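Local coordinates for putative PadR-family transcriptional regulatory protein (Bacteroides fragilis, PDB 5H20) that probably binds DNA as a dimeric winged helix-turn-helix transcription regulator of the PadR family, at residues A[62-67]-A[76-81]; A[19-24]-A[86-91]. All blocks are in the same frame, centred on the assembly; numbering follows the deposited sequence.

In the fold
Interaction 1 is the two-stranded wing, residues 62-67 with 76-81. Interaction 2 is the crossing of helices 5-23 and 82-97 at residues 19-24 and 86-91. Their centres are 15 Å apart, and along the chain the hairpin is nested inside the loop closed by the helix pair. Strand 75-80 leads directly into helix 82-97. The two contacts touch: L80 CD1 lies 3.5 Å from M20 O, and L62 CG lies 3.7 Å from L23 CD1. The sugar-binding pocket belongs to the hairpin side, where K76 and Y78 contribute to it. Interaction 2 lies beside the second subunit.

Interaction 1 (A[62-67]-A[76-81]); sequences LSYEWV and KYYKLT. With GLC (alpha-D-glucopyranose), chain E.
Strands 62-67 and 76-80 run antiparallel, with their axes at 151° and 4.6 Å apart at closest approach. S63 and K79 form one hydrogen-bonded pair, E65 and Y77 the other. The bond from K79 N to S63 O is 2.9 Å and nearly straight. E65 N binds Y77 O from a more tilted position, and a water donates to both this oxygen and E65 OE2.

L62, Y64, W66, K76, Y78 and L80 share one face of the hairpin. Here K76 lays its aliphatic chain in the corner between the rings of Y64 and W66. Its CG is 3.9 Å from the centroid of the Y64 ring and equally far from that of the W66 six-membered ring, over a face of each. Y64 CE1 lies over the same W66 face, beside K76 CG. The lysine chain turns at its last torsion (chi4 -117°), bringing NZ to Y64 OH in a weak 3.0 Å hydrogen bond. The hairpin is the wing of a winged helix-turn-helix domain, as in other PadR regulators. Next along this face, Y64 turns an edge toward the face of Y78 in an offset edge-to-face pair, with planes at 64°. L62 CD2 meets Y78 CD1, while L62 CD1 touches L80 CD2 at 3.7 Å. L53 of helix 46-58 packs against both L62 and Y78.

On the other face are S63, E65, Y77 and K79; just past the strand, T81 CG2 lies against S63 OG. T81 OG1 bonds to D60 O and caps G84 N at the start of helix 82-97. Glucose O3 donates to K76 O at 2.7 Å and lies at the edge of the Y78 ring; A30 N and S31 N also bind the sugar.

Interaction 2 (A[19-24]-A[86-91]); sequences IMLLLH and SFLGEL. With IPA (isopropyl alcohol), chain F.
L88 reaches from helix 82-97 onto the end of helix 5-23 and spreads its two methyls over M20, L21 and H24. CD2 presses against H24 CB at 3.4 Å and also lies near M20 O. CD1 rests 4.0 Å from M20 CB and close to L21 N. CG of L88 is anti to the backbone N (chi1 177°), which sets the two methyls against M20 and H24. M20 answers in the reverse direction. Its thioether bends at the last torsion (chi3 -83°), and the terminal CE meets F87 CD2 and L91 CD2, each at 4.1 Å. The methyl approaches the F87 ring obliquely. L91 CD2 lies over a face of that same ring, 3.4 Å above its plane. L21 adds a looser contact from CG to L88 CD1.

No hydrogen bond crosses this interface. The segment axes come no closer than 10.4 Å and their directions differ by 114°, so long side chains bridge the gap. The contact joins the first helix of the winged-helix domain to the helix after the wing, which in PadR proteins belongs to the dimerisation region.

Further out, L80 of strand 75-80 packs on M20, H24 and L88 together. The second subunit supplies M10 against M20, I105 against H24 and R11 against F87. R11 of the second subunit also forms a salt bridge through NE to E90 OE2, an oxygen that accepts a 3.1 Å hydrogen bond from O2 of an isopropanol molecule.

Interaction 1 (A[62-67]-A[76-81])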
loop_
_atom_site.group_PDB
_atom_site.type_symbol
_atom_site.label_atom_id
_atom_site.label_comp_id
_atom_site.label_asym_id
_atom_site.label_seq_id
_atom_site.Cartn_x
_atom_site.Cartn_y
_atom_site.Cartn_z
ATOM N N LEU A 62 -2.814 -12.285 -10.631
ATOM C CA LEU A 62 -3.303 -13.626 -10.334
ATOM C C LEU A 62 -3.903 -14.237 -11.603
ATOM O O LEU A 62 -4.266 -13.520 -12.536
ATOM C CB LEU A 62 -4.373 -13.571 -9.245
ATOM C CG LEU A 62 -4.094 -13.744 -7.742
ATOM C CD1 LEU A 62 -2.895 -12.968 -7.205
ATOM C CD2 LEU A 62 -5.353 -13.353 -6.991
ATOM N N SER A 63 -3.976 -15.562 -11.633
ATOM C CA SER A 63 -4.739 -16.298 -12.639
ATOM C C SER A 63 -5.351 -17.525 -11.973
ATOM O O SER A 63 -4.901 -17.938 -10.896
ATOM C CB SER A 63 -3.873 -16.695 -13.842
ATOM O OG SER A 63 -2.906 -17.668 -13.496
ATOM N N TYR A 64 -6.387 -18.084 -12.592
ATOM C CA TYR A 64 -7.064 -19.225 -12.008
ATOM C C TYR A 64 -7.432 -20.291 -13.041
ATOM O O TYR A 64 -7.451 -20.042 -14.258
ATOM C CB TYR A 64 -8.290 -18.781 -11.160
ATOM C CG TYR A 64 -9.436 -18.230 -11.970
ATOM C CD1 TYR A 64 -10.326 -19.080 -12.648
ATOM C CD2 TYR A 64 -9.639 -16.852 -12.068
ATOM C CE1 TYR A 64 -11.373 -18.569 -13.403
ATOM C CE2 TYR A 64 -10.683 -16.340 -12.818
ATOM C CZ TYR A 64 -11.541 -17.196 -13.483
ATOM O OH TYR A 64 -12.567 -16.655 -14.220
ATOM N N GLU A 65 -7.711 -21.480 -12.521
ATOM C CA GLU A 65 -8.315 -22.566 -13.278
ATOM C C GLU A 65 -9.515 -23.088 -12.487
ATOM O O GLU A 65 -9.540 -23.027 -11.247
ATOM C CB GLU A 65 -7.297 -23.665 -13.611
ATOM C CG GLU A 65 -6.081 -23.755 -12.694
ATOM C CD GLU A 65 -4.855 -24.386 -13.346
ATOM O OE1 GLU A 65 -4.962 -25.048 -14.415
ATOM O OE2 GLU A 65 -3.751 -24.200 -12.771
ATOM N N TRP A 66 -10.538 -23.527 -13.206
ATOM C CA TRP A 66 -11.737 -24.083 -12.585
ATOM C C TRP A 66 -11.495 -25.540 -12.157
ATOM O O TRP A 66 -10.990 -26.348 -12.940
ATOM C CB TRP A 66 -12.915 -24.021 -13.552
ATOM C CG TRP A 66 -13.360 -22.639 -13.901
ATOM C CD1 TRP A 66 -13.027 -21.925 -15.017
ATOM C CD2 TRP A 66 -14.239 -21.803 -13.132
ATOM N NE1 TRP A 66 -13.640 -20.698 -14.991
ATOM C CE2 TRP A 66 -14.392 -20.594 -13.847
ATOM C CE3 TRP A 66 -14.915 -21.962 -11.911
ATOM C CZ2 TRP A 66 -15.200 -19.536 -13.380
ATOM C CZ3 TRP A 66 -15.730 -20.915 -11.445
ATOM C CH2 TRP A 66 -15.864 -19.720 -12.184
ATOM N N VAL A 67 -11.831 -25.841 -10.905
ATOM C CA VAL A 67 -11.824 -27.197 -10.388
ATOM C C VAL A 67 -13.266 -27.687 -10.496
ATOM O O VAL A 67 -14.170 -27.164 -9.846
ATOM C CB VAL A 67 -11.269 -27.272 -8.937
ATOM C CG1 VAL A 67 -11.443 -28.669 -8.349
ATOM C CG2 VAL A 67 -9.798 -26.865 -8.894
ATOM N N LYS A 76 -12.777 -21.713 -8.182
ATOM C CA LYS A 76 -11.640 -21.020 -8.774
ATOM C C LYS A 76 -10.391 -21.342 -7.959
ATOM O O LYS A 76 -10.367 -21.216 -6.736
ATOM C CB LYS A 76 -11.877 -19.509 -8.837
ATOM C CG LYS A 76 -12.864 -19.030 -9.905
ATOM C CD LYS A 76 -13.165 -17.555 -9.688
ATOM C CE LYS A 76 -14.253 -17.028 -10.617
ATOM N NZ LYS A 76 -13.784 -15.969 -11.557
ATOM N N TYR A 77 -9.358 -21.818 -8.642
ATOM C CA TYR A 77 -8.130 -22.180 -7.951
ATOM C C TYR A 77 -7.042 -21.237 -8.424
ATOM O O TYR A 77 -6.625 -21.261 -9.582
ATOM C CB TYR A 77 -7.822 -23.664 -8.142
ATOM C CG TYR A 77 -6.725 -24.241 -7.271
ATOM C CD1 TYR A 77 -6.902 -24.420 -5.893
ATOM C CD2 TYR A 77 -5.512 -24.667 -7.845
ATOM C CE1 TYR A 77 -5.896 -24.977 -5.108
ATOM C CE2 TYR A 77 -4.503 -25.218 -7.068
ATOM C CZ TYR A 77 -4.699 -25.368 -5.704
ATOM O OH TYR A 77 -3.707 -25.909 -4.926
ATOM N N TYR A 78 -6.629 -20.374 -7.508
ATOM C CA TYR A 78 -5.848 -19.194 -7.831
ATOM C C TYR A 78 -4.380 -19.439 -7.576
ATOM O O TYR A 78 -4.011 -20.104 -6.611
ATOM C CB TYR A 78 -6.291 -18.018 -6.948
ATOM C CG TYR A 78 -7.628 -17.374 -7.247
ATOM C CD1 TYR A 78 -7.728 -16.317 -8.163
ATOM C CD2 TYR A 78 -8.785 -17.756 -6.545
ATOM C CE1 TYR A 78 -8.941 -15.693 -8.417
ATOM C CE2 TYR A 78 -10.006 -17.127 -6.780
ATOM C CZ TYR A 78 -10.080 -16.097 -7.715
ATOM O OH TYR A 78 -11.279 -15.451 -7.951
ATOM N N LYS A 79 -3.555 -18.869 -8.442
ATOM C CA LYS A 79 -2.114 -18.814 -8.235
ATOM C C LYS A 79 -1.599 -17.418 -8.570
ATOM O O LYS A 79 -2.249 -16.661 -9.298
ATOM C CB LYS A 79 -1.396 -19.891 -9.052
ATOM C CG LYS A 79 -1.462 -19.671 -10.560
ATOM C CD LYS A 79 -0.600 -20.651 -11.331
ATOM C CE LYS A 79 -0.216 -20.043 -12.670
ATOM N NZ LYS A 79 0.750 -20.905 -13.429
ATOM N N LEU A 80 -0.436 -17.088 -8.020
ATOM C CA LEU A 80 0.251 -15.851 -8.328
ATOM C C LEU A 80 1.028 -16.079 -9.641
ATOM O O LEU A 80 1.817 -17.029 -9.729
ATOM C CB LEU A 80 1.221 -15.533 -7.185
ATOM C CG LEU A 80 1.308 -14.228 -6.390
ATOM C CD1 LEU A 80 2.753 -14.033 -5.981
ATOM C CD2 LEU A 80 0.817 -12.984 -7.112
ATOM N N THR A 81 0.799 -15.224 -10.645
ATOM C CA THR A 81 1.485 -15.315 -11.961
ATOM C C THR A 81 2.965 -14.901 -11.903
ATOM O O THR A 81 3.454 -14.465 -10.856
ATOM C CB THR A 81 0.811 -14.441 -13.054
ATOM O OG1 THR A 81 0.905 -13.053 -12.689
ATOM C CG2 THR A 81 -0.646 -14.841 -13.304
HETATM C C1 GLC E . -14.926 -21.594 -3.445
HETATM C C2 GLC E . -13.468 -21.141 -3.529
HETATM C C3 GLC E . -13.235 -19.908 -4.415
HETATM C C4 GLC E . -14.246 -19.696 -5.547
HETATM C C5 GLC E . -15.708 -19.912 -5.122
HETATM C C6 GLC E . -16.497 -20.623 -6.226
HETATM O O1 GLC E . -15.189 -22.001 -2.098
HETATM O O2 GLC E . -12.995 -20.839 -2.212
HETATM O O3 GLC E . -11.915 -19.966 -4.969
HETATM O O4 GLC E . -14.116 -18.353 -6.034
HETATM O O5 GLC E . -15.860 -20.564 -3.833
HETATM O O6 GLC E . -16.768 -19.698 -7.290
HETATM O O HOH W 1 -3.935 -22.247 -10.391
#

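Interaction 2 (A[19-24]-A[86-91])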
loop_
_atom_site.group_PDB
_atom_site.type_symbol
_atom_site.label_atom_id
_atom_site.label_comp_id
_atom_site.label_asym_id
_atom_site.label_seq_id
_atom_site.Cartn_x
_atom_site.Cartn_y
_atom_site.Cartn_z
ATOM N N ILE A 19 -2.962 -10.746 -0.134
ATOM C CA ILE A 19 -3.393 -11.833 -1.022
ATOM C C ILE A 19 -2.198 -12.381 -1.836
ATOM O O ILE A 19 -1.977 -13.609 -1.882
ATOM C CB ILE A 19 -4.530 -11.385 -1.981
ATOM C CG1 ILE A 19 -5.808 -11.043 -1.221
ATOM C CG2 ILE A 19 -4.842 -12.467 -3.013
ATOM C CD1 ILE A 19 -6.770 -10.175 -2.014
ATOM N N MET A 20 -1.436 -11.468 -2.455
ATOM C CA MET A 20 -0.256 -11.842 -3.248
ATOM C C MET A 20 0.796 -12.521 -2.379
ATOM O O MET A 20 1.399 -13.521 -2.802
ATOM C CB MET A 20 0.334 -10.637 -3.971
ATOM C CG MET A 20 -0.536 -10.121 -5.098
ATOM S SD MET A 20 0.302 -8.863 -6.073
ATOM C CE MET A 20 -0.012 -7.402 -5.080
ATOM N N LEU A 21 0.989 -11.989 -1.167
ATOM C CA LEU A 21 1.831 -12.626 -0.145
ATOM C C LEU A 21 1.411 -14.061 0.163
ATOM O O LEU A 21 2.241 -14.968 0.090
ATOM C CB LEU A 21 1.870 -11.811 1.160
ATOM C CG LEU A 21 3.189 -11.188 1.611
ATOM C CD1 LEU A 21 3.024 -10.663 3.027
ATOM C CD2 LEU A 21 4.352 -12.175 1.571
ATOM N N LEU A 22 0.131 -14.258 0.489
ATOM C CA LEU A 22 -0.414 -15.586 0.820
ATOM C C LEU A 22 -0.376 -16.578 -0.347
ATOM O O LEU A 22 -0.209 -17.775 -0.130
ATOM C CB LEU A 22 -1.825 -15.485 1.429
ATOM C CG LEU A 22 -1.986 -14.840 2.825
ATOM C CD1 LEU A 22 -3.418 -14.373 3.057
ATOM C CD2 LEU A 22 -1.547 -15.756 3.961
ATOM N N LEU A 23 -0.482 -16.074 -1.575
ATOM C CA LEU A 23 -0.469 -16.928 -2.771
ATOM C C LEU A 23 0.921 -17.265 -3.326
ATOM O O LEU A 23 1.051 -18.152 -4.172
ATOM C CB LEU A 23 -1.375 -16.342 -3.865
ATOM C CG LEU A 23 -2.880 -16.531 -3.645
ATOM C CD1 LEU A 23 -3.648 -15.648 -4.601
ATOM C CD2 LEU A 23 -3.349 -17.980 -3.798
ATOM N N HIS A 24 1.949 -16.570 -2.829
ATOM C CA HIS A 24 3.299 -16.650 -3.399
ATOM C C HIS A 24 3.954 -18.023 -3.264
ATOM O O HIS A 24 4.694 -18.432 -4.160
ATOM C CB HIS A 24 4.197 -15.509 -2.889
ATOM C CG HIS A 24 5.290 -15.932 -1.956
ATOM N ND1 HIS A 24 6.541 -16.314 -2.397
ATOM C CD2 HIS A 24 5.328 -16.011 -0.604
ATOM C CE1 HIS A 24 7.297 -16.624 -1.359
ATOM N NE2 HIS A 24 6.585 -16.451 -0.260
ATOM N N SER A 86 6.903 -11.023 -9.719
ATOM C CA SER A 86 7.811 -9.885 -9.941
ATOM C C SER A 86 7.328 -8.613 -9.220
ATOM O O SER A 86 8.114 -7.985 -8.503
ATOM C CB SER A 86 8.009 -9.597 -11.431
ATOM O OG SER A 86 8.512 -10.735 -12.107
ATOM N N PHE A 87 6.050 -8.258 -9.405
ATOM C CA PHE A 87 5.453 -7.097 -8.731
ATOM C C PHE A 87 5.477 -7.254 -7.212
ATOM O O PHE A 87 5.804 -6.303 -6.519
ATOM C CB PHE A 87 4.035 -6.770 -9.241
ATOM C CG PHE A 87 3.439 -5.502 -8.648
ATOM C CD1 PHE A 87 4.122 -4.274 -8.719
ATOM C CD2 PHE A 87 2.178 -5.524 -8.052
ATOM C CE1 PHE A 87 3.572 -3.112 -8.175
ATOM C CE2 PHE A 87 1.620 -4.359 -7.516
ATOM C CZ PHE A 87 2.319 -3.152 -7.575
ATOM N N LEU A 88 5.172 -8.457 -6.713
ATOM C CA LEU A 88 5.330 -8.785 -5.283
ATOM C C LEU A 88 6.762 -8.527 -4.772
ATOM O O LEU A 88 6.944 -7.904 -3.715
ATOM C CB LEU A 88 4.924 -10.237 -4.996
ATOM C CG LEU A 88 5.098 -10.749 -3.559
ATOM C CD1 LEU A 88 4.084 -10.136 -2.593
ATOM C CD2 LEU A 88 5.009 -12.258 -3.554
ATOM N N GLY A 89 7.758 -8.994 -5.532
ATOM C CA GLY A 89 9.183 -8.773 -5.216
ATOM C C GLY A 89 9.564 -7.300 -5.112
ATOM O O GLY A 89 10.328 -6.903 -4.219
ATOM N N GLU A 90 9.026 -6.499 -6.033
ATOM C CA GLU A 90 9.168 -5.042 -6.025
ATOM C C GLU A 90 8.633 -4.420 -4.729
ATOM O O GLU A 90 9.322 -3.605 -4.103
ATOM C CB GLU A 90 8.461 -4.442 -7.248
ATOM C CG GLU A 90 8.338 -2.918 -7.238
ATOM C CD GLU A 90 7.511 -2.384 -8.392
ATOM O OE1 GLU A 90 7.525 -2.992 -9.493
ATOM O OE2 GLU A 90 6.859 -1.337 -8.198
ATOM N N LEU A 91 7.432 -4.834 -4.331
ATOM C CA LEU A 91 6.720 -4.294 -3.162
ATOM C C LEU A 91 7.382 -4.606 -1.818
ATOM O O LEU A 91 7.434 -3.732 -0.932
ATOM C CB LEU A 91 5.278 -4.807 -3.151
ATOM C CG LEU A 91 4.059 -4.048 -3.707
ATOM C CD1 LEU A 91 4.330 -2.725 -4.422
ATOM C CD2 LEU A 91 3.317 -5.028 -4.597
HETATM C C1 IPA F . 7.455 1.823 -7.127
HETATM C C2 IPA F . 7.242 1.509 -5.653
HETATM C C3 IPA F . 6.254 2.510 -5.075
HETATM O O2 IPA F . 6.753 0.172 -5.484
#